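PDB 3E96: dihydrodipicolinate synthase from Bacillus clausii KSM-K16, which probably catalyses the condensation of pyruvate with aspartate semialdehyde to 4-hydroxy-tetrahydrodipicolinate. Local coordinates for residues I20-K25 and H33-T38; D108-H113 and L136-L141; G194-W199 and P247-R252; G253-G258 and N287-L292. One frame throughout, in Å; residues are numbered along the deposited sequence.

Overall arrangement
Contacts 1 and 2 lie in the eight-stranded parallel beta/alpha barrel, contact 3 joins a barrel loop to the C-terminal helices, and contact 4 lies among those helices. Contact 2 joins two adjacent barrel strands through backbone hydrogen bonds and is buried, as is contact 1, where the loop after strand 15-17 leans on helix 32-43 largely by apolar packing. Contacts 3 and 4 rely on charge instead. Contact 3 is partly buried and links the loop after strand 190-193 to helix 235-252 through a salt bridge and bridging waters; contact 4, at the surface, ties the loop that follows this helix to helix 287-299. These two touch, Leu251 packing on Leu292, whereas contacts 2 and 4 lie about 33 Å apart, centre to centre.

Contact 1 (I20-K25 and H33-T38); sequences ITPFRK and HHYKET
In the first beta/alpha unit of the barrel, the loop leaving strand 15-17 folds back on helix 32-43, and Pro22 makes the largest share of the contact. Its ring lies against the first turns of the helix: CB rests 3.5 Å from His34 CB, near the plane of the imidazole at its edge, CG sits 3.7 Å from Tyr35 N, and CD meets Tyr35 CD1 at 3.8 Å. The Tyr35 ring, with CG anti to the backbone N (chi1 -174°), turns an edge to the loop, the tyrosine and proline side chains crossing at about a right angle. In the plane of that edge lies Ile20 O, 3.4 Å from Tyr35 CE1, a buried carbonyl with no hydrogen-bonding partner in the model. Further along the helix, Ile20 CG1 reaches Thr38 CG2 at 4.0 Å, the two side chains crossing nearly perpendicular. With an alanine in place of Pro22, the CG and CD contacts would be lost, which would probably leave a gap beside Tyr35 and Thr38. Behind the loop, Ile20 packs on Ile264 and Met268 of helix 262-270 and lies near Thr56, a predicted pyruvate-binding residue; Tyr35 touches Glu70 and Tyr77 of helix 64-78 and bonds through OH to Thr74.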
# COMPACT_ATOMS: atom_id res chain seq x y z
N ILE B 20 -10.23 -13.46 -9.69
CA ILE B 20 -8.86 -13.73 -9.27
C ILE B 20 -8.03 -13.68 -10.55
O ILE B 20 -8.57 -13.71 -11.66
CB ILE B 20 -8.70 -15.16 -8.72
CG1 ILE B 20 -9.21 -16.17 -9.77
CG2 ILE B 20 -9.43 -15.31 -7.41
CD1 ILE B 20 -8.64 -17.57 -9.62
N THR B 21 -6.71 -13.58 -10.38
CA THR B 21 -5.80 -13.62 -11.52
C THR B 21 -5.05 -14.93 -11.29
O THR B 21 -4.19 -15.03 -10.41
CB THR B 21 -4.78 -12.47 -11.52
OG1 THR B 21 -5.47 -11.21 -11.56
CG2 THR B 21 -3.87 -12.57 -12.75
N PRO B 22 -5.39 -15.98 -12.07
CA PRO B 22 -4.72 -17.28 -11.91
C PRO B 22 -3.22 -17.17 -12.19
O PRO B 22 -2.82 -16.66 -13.23
CB PRO B 22 -5.42 -18.16 -12.95
CG PRO B 22 -6.77 -17.52 -13.09
CD PRO B 22 -6.44 -16.05 -13.09
N PHE B 23 -2.40 -17.65 -11.25
CA PHE B 23 -0.95 -17.62 -11.43
C PHE B 23 -0.43 -19.05 -11.40
O PHE B 23 -0.85 -19.84 -10.56
CB PHE B 23 -0.26 -16.82 -10.32
CG PHE B 23 -0.63 -15.37 -10.26
CD1 PHE B 23 -0.47 -14.55 -11.38
CD2 PHE B 23 -1.09 -14.80 -9.07
CE1 PHE B 23 -0.76 -13.19 -11.31
CE2 PHE B 23 -1.38 -13.44 -9.00
CZ PHE B 23 -1.22 -12.63 -10.11
N ARG B 24 0.51 -19.36 -12.29
CA ARG B 24 1.08 -20.70 -12.34
C ARG B 24 2.01 -20.96 -11.16
O ARG B 24 2.79 -20.10 -10.78
CB ARG B 24 1.87 -20.90 -13.64
CG ARG B 24 1.02 -20.81 -14.89
CD ARG B 24 1.77 -21.34 -16.09
NE ARG B 24 0.91 -21.43 -17.27
CZ ARG B 24 0.56 -20.40 -18.02
NH1 ARG B 24 0.99 -19.17 -17.74
NH2 ARG B 24 -0.24 -20.58 -19.07
N LYS B 25 1.91 -22.15 -10.59
CA LYS B 25 2.76 -22.51 -9.46
C LYS B 25 4.22 -22.62 -9.90
O LYS B 25 5.14 -22.30 -9.14
CB LYS B 25 2.31 -23.85 -8.86
CG LYS B 25 3.12 -24.28 -7.64
CD LYS B 25 2.61 -25.61 -7.09
CE LYS B 25 3.42 -26.05 -5.88
NZ LYS B 25 2.93 -27.35 -5.33
N HIS B 33 -5.77 -18.76 -19.86
CA HIS B 33 -6.81 -19.73 -20.15
C HIS B 33 -7.64 -19.89 -18.88
O HIS B 33 -8.87 -19.91 -18.93
CB HIS B 33 -6.19 -21.08 -20.54
CG HIS B 33 -7.21 -22.14 -20.84
ND1 HIS B 33 -8.15 -22.00 -21.84
CD2 HIS B 33 -7.44 -23.35 -20.27
CE1 HIS B 33 -8.92 -23.07 -21.87
NE2 HIS B 33 -8.51 -23.90 -20.93
N HIS B 34 -6.95 -19.99 -17.75
CA HIS B 34 -7.65 -20.13 -16.48
C HIS B 34 -8.42 -18.85 -16.17
O HIS B 34 -9.50 -18.89 -15.58
CB HIS B 34 -6.66 -20.44 -15.36
CG HIS B 34 -6.07 -21.82 -15.44
ND1 HIS B 34 -5.10 -22.27 -14.57
CD2 HIS B 34 -6.33 -22.85 -16.29
CE1 HIS B 34 -4.80 -23.52 -14.87
NE2 HIS B 34 -5.53 -23.90 -15.90
N TYR B 35 -7.87 -17.71 -16.59
CA TYR B 35 -8.54 -16.44 -16.35
C TYR B 35 -9.86 -16.42 -17.12
O TYR B 35 -10.89 -16.00 -16.60
CB TYR B 35 -7.67 -15.26 -16.81
CG TYR B 35 -8.26 -13.92 -16.44
CD1 TYR B 35 -8.43 -13.55 -15.10
CD2 TYR B 35 -8.69 -13.03 -17.43
CE1 TYR B 35 -9.01 -12.34 -14.75
CE2 TYR B 35 -9.28 -11.81 -17.09
CZ TYR B 35 -9.44 -11.48 -15.75
OH TYR B 35 -10.04 -10.29 -15.41
N LYS B 36 -9.82 -16.88 -18.37
CA LYS B 36 -11.03 -16.92 -19.19
C LYS B 36 -12.09 -17.79 -18.52
O LYS B 36 -13.28 -17.45 -18.52
CB LYS B 36 -10.71 -17.47 -20.58
CG LYS B 36 -11.94 -17.71 -21.45
CD LYS B 36 -11.53 -18.10 -22.87
CE LYS B 36 -12.61 -18.94 -23.54
NZ LYS B 36 -13.93 -18.28 -23.54
N GLU B 37 -11.66 -18.91 -17.96
CA GLU B 37 -12.57 -19.83 -17.27
C GLU B 37 -13.23 -19.13 -16.09
O GLU B 37 -14.42 -19.34 -15.81
CB GLU B 37 -11.82 -21.06 -16.77
CG GLU B 37 -11.46 -22.06 -17.84
CD GLU B 37 -10.52 -23.14 -17.33
OE1 GLU B 37 -10.67 -23.56 -16.16
OE2 GLU B 37 -9.64 -23.58 -18.10
N THR B 38 -12.46 -18.31 -15.39
CA THR B 38 -12.95 -17.57 -14.23
C THR B 38 -13.95 -16.51 -14.67
O THR B 38 -15.03 -16.38 -14.09
CB THR B 38 -11.78 -16.89 -13.49
OG1 THR B 38 -10.84 -17.89 -13.09
CG2 THR B 38 -12.29 -16.15 -12.27

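Contact 2 (D108-H113 and L136-L141); sequences DAVMIH and LDFPSL
With its CG anti to the backbone N (chi1 -169°), the Phe138 ring swings back against the start of strand 109-112, while Val110, its CG1 anti to the carbonyl carbon, sends that branch toward the ring and CG2 toward Ser140. Phe138 CE2 comes within 3.3 Å of Ala109 CA, and Val110 CG1 lies 4.1 Å from Phe138 CD2 at the ring edge, near its plane. Val110 CG2 touches Ser140 OG at 3.5 Å and also packs on Leu136 CD1; the serine hydroxyl is itself anchored on Phe138 O. Between the backbones runs a parallel ladder. Val110 N donates to Pro139 O at 3.0 Å, and Leu141 N returns a bond to Val110 O, 2.9 Å long and in the carbonyl plane. The third, from Ile112 N to Leu141 O at 2.8 Å, is nearly straight at the hydrogen (175°), although the donor is tilted 28° from the carbonyl plane. Ala109 CB packs on Pro139 CB at 3.7 Å, and Met111 and Leu141 share one face of the sheet. The ladder closes the beta-alpha-beta unit of strand 109-112, helix 122-136 and strand 140-144. Ile112 and Ser140 face Ile133 of that helix, and Met111 is bonded through its backbone to strand 83-88, its side chain ending beside Tyr143 and Lys167, the predicted catalytic residues.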
# COMPACT_ATOMS: atom_id res chain seq x y z
N ASP B 108 -15.82 -0.07 -19.27
CA ASP B 108 -16.99 0.79 -19.11
C ASP B 108 -16.77 1.86 -18.06
O ASP B 108 -17.40 2.92 -18.08
CB ASP B 108 -18.20 -0.06 -18.74
CG ASP B 108 -18.55 -1.05 -19.83
OD1 ASP B 108 -18.99 -0.59 -20.91
OD2 ASP B 108 -18.37 -2.26 -19.62
N ALA B 109 -15.87 1.59 -17.12
CA ALA B 109 -15.56 2.53 -16.06
C ALA B 109 -14.29 2.07 -15.36
O ALA B 109 -13.74 1.02 -15.69
CB ALA B 109 -16.72 2.57 -15.05
N VAL B 110 -13.83 2.87 -14.41
CA VAL B 110 -12.65 2.52 -13.63
C VAL B 110 -12.99 2.59 -12.15
O VAL B 110 -13.93 3.30 -11.76
CB VAL B 110 -11.46 3.49 -13.88
CG1 VAL B 110 -10.99 3.39 -15.31
CG2 VAL B 110 -11.87 4.92 -13.53
N MET B 111 -12.27 1.83 -11.34
CA MET B 111 -12.43 1.86 -9.89
C MET B 111 -11.08 2.33 -9.37
O MET B 111 -10.06 1.68 -9.59
CB MET B 111 -12.73 0.48 -9.29
CG MET B 111 -12.75 0.49 -7.74
SD MET B 111 -12.80 -1.15 -6.96
CE MET B 111 -11.14 -1.72 -7.30
N ILE B 112 -11.07 3.48 -8.71
CA ILE B 112 -9.82 3.99 -8.18
C ILE B 112 -9.60 3.40 -6.79
O ILE B 112 -10.37 3.66 -5.86
CB ILE B 112 -9.84 5.53 -8.07
CG1 ILE B 112 -10.30 6.14 -9.40
CG2 ILE B 112 -8.43 6.03 -7.74
CD1 ILE B 112 -10.46 7.66 -9.34
N HIS B 113 -8.55 2.59 -6.66
CA HIS B 113 -8.21 1.99 -5.38
C HIS B 113 -7.89 3.08 -4.39
O HIS B 113 -7.59 4.21 -4.77
CB HIS B 113 -6.97 1.10 -5.52
CG HIS B 113 -7.24 -0.25 -6.11
ND1 HIS B 113 -7.80 -1.28 -5.38
CD2 HIS B 113 -7.06 -0.72 -7.36
CE1 HIS B 113 -7.94 -2.33 -6.16
NE2 HIS B 113 -7.50 -2.02 -7.37
N LEU B 136 -9.37 11.92 -16.26
CA LEU B 136 -9.90 10.84 -17.08
C LEU B 136 -11.19 11.16 -17.80
O LEU B 136 -11.41 10.69 -18.92
CB LEU B 136 -10.11 9.58 -16.22
CG LEU B 136 -8.86 8.86 -15.72
CD1 LEU B 136 -9.27 7.68 -14.85
CD2 LEU B 136 -8.01 8.39 -16.90
N ASP B 137 -12.05 11.96 -17.17
CA ASP B 137 -13.34 12.32 -17.77
C ASP B 137 -13.98 11.02 -18.26
O ASP B 137 -14.38 10.89 -19.42
CB ASP B 137 -13.11 13.29 -18.93
CG ASP B 137 -14.41 13.84 -19.49
OD1 ASP B 137 -15.28 14.24 -18.70
OD2 ASP B 137 -14.56 13.87 -20.74
N PHE B 138 -14.08 10.06 -17.35
CA PHE B 138 -14.63 8.74 -17.65
C PHE B 138 -15.32 8.26 -16.36
O PHE B 138 -14.89 8.62 -15.27
CB PHE B 138 -13.45 7.82 -18.00
CG PHE B 138 -13.85 6.49 -18.58
CD1 PHE B 138 -14.50 6.41 -19.80
CD2 PHE B 138 -13.51 5.31 -17.92
CE1 PHE B 138 -14.81 5.18 -20.36
CE2 PHE B 138 -13.82 4.07 -18.47
CZ PHE B 138 -14.47 4.01 -19.70
N PRO B 139 -16.39 7.46 -16.48
CA PRO B 139 -17.09 6.98 -15.29
C PRO B 139 -16.12 6.36 -14.29
O PRO B 139 -15.32 5.50 -14.64
CB PRO B 139 -18.08 5.96 -15.85
CG PRO B 139 -18.45 6.60 -17.17
CD PRO B 139 -17.08 7.00 -17.71
N SER B 140 -16.20 6.82 -13.04
CA SER B 140 -15.29 6.35 -12.00
C SER B 140 -15.96 5.99 -10.69
O SER B 140 -16.98 6.59 -10.32
CB SER B 140 -14.24 7.43 -11.69
OG SER B 140 -13.59 7.90 -12.86
N LEU B 141 -15.39 5.02 -10.00
CA LEU B 141 -15.84 4.62 -8.68
C LEU B 141 -14.61 4.78 -7.80
O LEU B 141 -13.49 4.76 -8.31
CB LEU B 141 -16.27 3.15 -8.62
CG LEU B 141 -17.55 2.71 -9.34
CD1 LEU B 141 -17.28 2.56 -10.83
CD2 LEU B 141 -18.02 1.39 -8.75

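Contact 3 (G194-W199 and P247-R252); sequences GTAEKW and PFEDLR
Lys198 NZ donates to Asp250 OD1 at 2.8 Å, a salt bridge that meets the carboxylate on its syn side, 15° out of plane. The lysine gets there with CG anti to the backbone N (chi1 175°) and the rest of its chain extended, crossing the aspartate at about a right angle. One water, bonded to Asp250 OD2, also makes a weak bond with the ammonium group. Within the helix, Arg252 NH1 forms a second salt bridge, to the syn lone pair of Glu249 OE2, at 2.9 Å. The other oxygen, Glu249 OE1, receives a 2.7 Å bond from a water that also donates to Thr195 O and accepts from Lys198 N, so the glutamate is fastened to the loop backbone. Packing is slight by comparison: Ala196 CB lies 3.6 Å from Glu249 OE1, and Lys198 CB faces Glu249 CB at 4.1 Å. Glu197 OE1 and Glu249 OE2 stand 4.5 Å apart, with a water donating to both; Glu197 OE2 bonds to Ser213. The like charges of this pair are probably eased by that water and by the guanidinium group of Arg252. Helix 235-252 thus holds the loop after strand 190-193 by charge and ordered water more than by apolar contact.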
# COMPACT_ATOMS: atom_id res chain seq x y z
N GLY B 194 -18.31 -2.49 -0.03
CA GLY B 194 -17.04 -3.01 -0.52
C GLY B 194 -16.43 -4.11 0.32
O GLY B 194 -15.30 -4.54 0.03
N THR B 195 -17.15 -4.59 1.33
CA THR B 195 -16.62 -5.64 2.19
C THR B 195 -17.30 -7.01 2.06
O THR B 195 -17.18 -7.86 2.95
CB THR B 195 -16.62 -5.17 3.66
OG1 THR B 195 -17.90 -4.61 3.99
CG2 THR B 195 -15.54 -4.11 3.87
N ALA B 196 -18.00 -7.19 0.95
CA ALA B 196 -18.66 -8.44 0.58
C ALA B 196 -19.82 -8.98 1.41
O ALA B 196 -20.37 -8.30 2.27
CB ALA B 196 -17.61 -9.54 0.39
N GLU B 197 -20.18 -10.23 1.12
CA GLU B 197 -21.32 -10.90 1.74
C GLU B 197 -21.48 -10.88 3.26
O GLU B 197 -22.60 -10.83 3.74
CB GLU B 197 -21.40 -12.34 1.22
CG GLU B 197 -21.79 -12.42 -0.26
CD GLU B 197 -20.60 -12.47 -1.20
OE1 GLU B 197 -19.50 -12.02 -0.82
OE2 GLU B 197 -20.77 -12.96 -2.34
N LYS B 198 -20.38 -10.94 4.01
CA LYS B 198 -20.51 -10.92 5.47
C LYS B 198 -21.16 -9.61 5.92
O LYS B 198 -21.95 -9.59 6.86
CB LYS B 198 -19.14 -11.07 6.14
CG LYS B 198 -19.20 -10.94 7.67
CD LYS B 198 -17.84 -11.20 8.32
CE LYS B 198 -17.91 -10.99 9.83
NZ LYS B 198 -16.59 -11.16 10.49
N TRP B 199 -20.84 -8.53 5.23
CA TRP B 199 -21.36 -7.22 5.60
C TRP B 199 -22.52 -6.68 4.78
O TRP B 199 -23.21 -5.75 5.20
CB TRP B 199 -20.21 -6.20 5.59
CG TRP B 199 -19.19 -6.48 6.64
CD1 TRP B 199 -18.08 -7.28 6.53
CD2 TRP B 199 -19.22 -6.04 8.00
NE1 TRP B 199 -17.42 -7.35 7.73
CE2 TRP B 199 -18.10 -6.60 8.65
CE3 TRP B 199 -20.09 -5.21 8.73
CZ2 TRP B 199 -17.83 -6.36 10.01
CZ3 TRP B 199 -19.82 -4.98 10.07
CH2 TRP B 199 -18.69 -5.55 10.70
N PRO B 247 -18.82 -18.20 7.52
CA PRO B 247 -17.61 -18.96 7.85
C PRO B 247 -16.52 -18.86 6.77
O PRO B 247 -15.33 -18.79 7.09
CB PRO B 247 -18.13 -20.38 8.03
CG PRO B 247 -19.52 -20.16 8.56
CD PRO B 247 -20.02 -19.04 7.67
N PHE B 248 -16.94 -18.85 5.51
CA PHE B 248 -16.00 -18.76 4.40
C PHE B 248 -15.32 -17.39 4.42
O PHE B 248 -14.10 -17.29 4.25
CB PHE B 248 -16.73 -18.94 3.07
CG PHE B 248 -15.82 -18.96 1.87
CD1 PHE B 248 -14.95 -20.02 1.66
CD2 PHE B 248 -15.85 -17.92 0.95
CE1 PHE B 248 -14.11 -20.04 0.54
CE2 PHE B 248 -15.02 -17.93 -0.17
CZ PHE B 248 -14.14 -18.99 -0.37
N GLU B 249 -16.11 -16.34 4.63
CA GLU B 249 -15.56 -14.99 4.66
C GLU B 249 -14.64 -14.80 5.86
O GLU B 249 -13.62 -14.11 5.76
CB GLU B 249 -16.70 -13.96 4.68
CG GLU B 249 -17.45 -13.90 3.35
CD GLU B 249 -16.56 -13.46 2.19
OE1 GLU B 249 -16.12 -12.29 2.19
OE2 GLU B 249 -16.29 -14.28 1.29
N ASP B 250 -14.97 -15.43 6.99
CA ASP B 250 -14.11 -15.30 8.16
C ASP B 250 -12.78 -16.02 7.94
O ASP B 250 -11.74 -15.56 8.41
CB ASP B 250 -14.80 -15.86 9.41
CG ASP B 250 -15.90 -14.95 9.91
OD1 ASP B 250 -15.84 -13.73 9.64
OD2 ASP B 250 -16.83 -15.45 10.58
N LEU B 251 -12.82 -17.14 7.22
CA LEU B 251 -11.60 -17.88 6.94
C LEU B 251 -10.70 -17.06 6.02
O LEU B 251 -9.48 -17.05 6.17
CB LEU B 251 -11.93 -19.23 6.30
CG LEU B 251 -10.75 -20.18 6.07
CD1 LEU B 251 -9.93 -20.34 7.34
CD2 LEU B 251 -11.30 -21.53 5.61
N ARG B 252 -11.31 -16.37 5.06
CA ARG B 252 -10.58 -15.51 4.13
C ARG B 252 -9.97 -14.33 4.90
O ARG B 252 -8.90 -13.83 4.55
CB ARG B 252 -11.52 -14.94 3.06
CG ARG B 252 -12.03 -15.94 2.04
CD ARG B 252 -12.96 -15.25 1.06
NE ARG B 252 -12.28 -14.20 0.31
CZ ARG B 252 -12.90 -13.27 -0.40
NH1 ARG B 252 -14.23 -13.24 -0.45
NH2 ARG B 252 -12.20 -12.36 -1.07
O HOH W 1 -17.39 -10.43 3.63
O HOH W 2 -17.06 -12.78 -1.30
O HOH W 3 -18.23 -13.58 11.86

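Contact 4 (G253-G258 and N287-L292); sequences GKYNQG and NEDKQL
Both oxygens of the Asp289 carboxylate are gripped: OD2 accepts a 2.6 Å hydrogen bond from Tyr255 OH, and OD1 forms a salt bridge with Lys254 NZ at 2.9 Å. The aspartate stands in the first turns of helix 287-299, the last of the helices that follow the barrel, and its partners come from the loop between helices 235-252 and 262-270. That loop contains a type I' beta turn from Tyr255 to Gly258, so Tyr255 occupies the turn's first position. The two side chains of the loop reach toward the helix from the opposite direction to the aspartate. Lys254 bends at its third torsion (chi3 69°), which brings NZ to the syn lone pair of OD1, while Lys254 CB lies over one face of the Tyr255 ring, offset toward the rim. Asp289 OD2 lies in the plane of that ring at its edge; Tyr255 OH meets it on the syn side but 25° out of the carboxylate plane. A second grip on OD2 comes from Asn259 ND2. An alanine at Asp289 would remove the shared acceptor, probably leaving the lysine charge without its mate and the tyrosine freer to turn. Lys254 NZ also makes a weak bond to Tyr255 OH and has Leu292 CD1 beside it at 4.0 Å. At the middle of the turn, Asn256 and Gln257 pack on Glu148 and Tyr119 of the second subunit. A water bridges the loop and the helix, donating to Tyr255 OH at 3.1 Å and to Glu288 OE2 at 2.6 Å.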
# COMPACT_ATOMS: atom_id res chain seq x y z
N GLY B 253 -10.67 -13.90 5.95
CA GLY B 253 -10.21 -12.77 6.74
C GLY B 253 -9.09 -13.03 7.73
O GLY B 253 -8.59 -12.09 8.35
N LYS B 254 -8.69 -14.29 7.90
CA LYS B 254 -7.62 -14.62 8.84
C LYS B 254 -6.31 -13.89 8.54
O LYS B 254 -5.98 -13.61 7.38
CB LYS B 254 -7.35 -16.13 8.86
CG LYS B 254 -8.44 -16.95 9.54
CD LYS B 254 -8.02 -18.41 9.72
CE LYS B 254 -6.91 -18.56 10.74
NZ LYS B 254 -6.57 -20.00 11.02
N TYR B 255 -5.56 -13.61 9.60
CA TYR B 255 -4.26 -12.93 9.49
C TYR B 255 -4.42 -11.54 8.89
O TYR B 255 -3.70 -11.16 7.97
CB TYR B 255 -3.30 -13.75 8.62
CG TYR B 255 -3.36 -15.24 8.89
CD1 TYR B 255 -3.12 -15.75 10.16
CD2 TYR B 255 -3.70 -16.13 7.87
CE1 TYR B 255 -3.23 -17.12 10.42
CE2 TYR B 255 -3.81 -17.50 8.12
CZ TYR B 255 -3.57 -17.98 9.39
OH TYR B 255 -3.71 -19.33 9.64
N ASN B 256 -5.37 -10.77 9.42
CA ASN B 256 -5.61 -9.42 8.94
C ASN B 256 -5.84 -9.41 7.42
O ASN B 256 -5.29 -8.58 6.70
CB ASN B 256 -4.41 -8.52 9.27
CG ASN B 256 -4.70 -7.05 9.07
OD1 ASN B 256 -3.79 -6.23 8.94
ND2 ASN B 256 -5.98 -6.70 9.06
N GLN B 257 -6.66 -10.36 6.95
CA GLN B 257 -7.00 -10.48 5.54
C GLN B 257 -5.92 -11.11 4.67
O GLN B 257 -6.06 -11.16 3.45
CB GLN B 257 -7.37 -9.11 4.96
CG GLN B 257 -8.65 -8.51 5.53
CD GLN B 257 -9.88 -8.93 4.76
OE1 GLN B 257 -10.18 -10.12 4.63
NE2 GLN B 257 -10.61 -7.95 4.24
N GLY B 258 -4.84 -11.59 5.28
CA GLY B 258 -3.79 -12.22 4.49
C GLY B 258 -4.32 -13.42 3.71
O GLY B 258 -3.81 -13.74 2.64
N ASN B 287 -1.28 -26.46 6.75
CA ASN B 287 -2.07 -27.68 6.75
C ASN B 287 -3.34 -27.42 7.55
O ASN B 287 -4.43 -27.89 7.20
CB ASN B 287 -1.29 -28.84 7.36
CG ASN B 287 -0.05 -29.20 6.56
OD1 ASN B 287 -0.10 -29.29 5.33
ND2 ASN B 287 1.06 -29.40 7.25
N GLU B 288 -3.21 -26.66 8.64
CA GLU B 288 -4.35 -26.33 9.48
C GLU B 288 -5.44 -25.64 8.68
O GLU B 288 -6.61 -26.03 8.74
CB GLU B 288 -3.92 -25.41 10.63
CG GLU B 288 -5.08 -24.95 11.50
CD GLU B 288 -4.68 -23.88 12.49
OE1 GLU B 288 -5.56 -23.45 13.28
OE2 GLU B 288 -3.50 -23.47 12.50
N ASP B 289 -5.07 -24.60 7.93
CA ASP B 289 -6.05 -23.87 7.14
C ASP B 289 -6.59 -24.68 5.96
O ASP B 289 -7.74 -24.52 5.57
CB ASP B 289 -5.45 -22.54 6.65
CG ASP B 289 -5.35 -21.50 7.77
OD1 ASP B 289 -5.88 -21.76 8.87
OD2 ASP B 289 -4.75 -20.43 7.54
N LYS B 290 -5.76 -25.55 5.39
CA LYS B 290 -6.21 -26.39 4.28
C LYS B 290 -7.34 -27.28 4.80
O LYS B 290 -8.32 -27.54 4.10
CB LYS B 290 -5.06 -27.27 3.77
CG LYS B 290 -4.12 -26.57 2.80
CD LYS B 290 -2.90 -27.43 2.51
CE LYS B 290 -2.18 -26.99 1.23
NZ LYS B 290 -1.87 -25.54 1.21
N GLN B 291 -7.21 -27.74 6.04
CA GLN B 291 -8.22 -28.59 6.66
C GLN B 291 -9.50 -27.79 6.90
O GLN B 291 -10.61 -28.30 6.73
CB GLN B 291 -7.71 -29.15 7.99
CG GLN B 291 -8.64 -30.16 8.65
CD GLN B 291 -8.68 -31.49 7.91
OE1 GLN B 291 -9.04 -31.55 6.74
NE2 GLN B 291 -8.31 -32.56 8.61
N LEU B 292 -9.35 -26.53 7.30
CA LEU B 292 -10.51 -25.69 7.55
C LEU B 292 -11.27 -25.42 6.25
O LEU B 292 -12.50 -25.33 6.25
CB LEU B 292 -10.09 -24.36 8.19
CG LEU B 292 -9.50 -24.44 9.60
CD1 LEU B 292 -9.02 -23.06 10.04
CD2 LEU B 292 -10.55 -24.97 10.56
O HOH W 4 -2.53 -22.00 10.57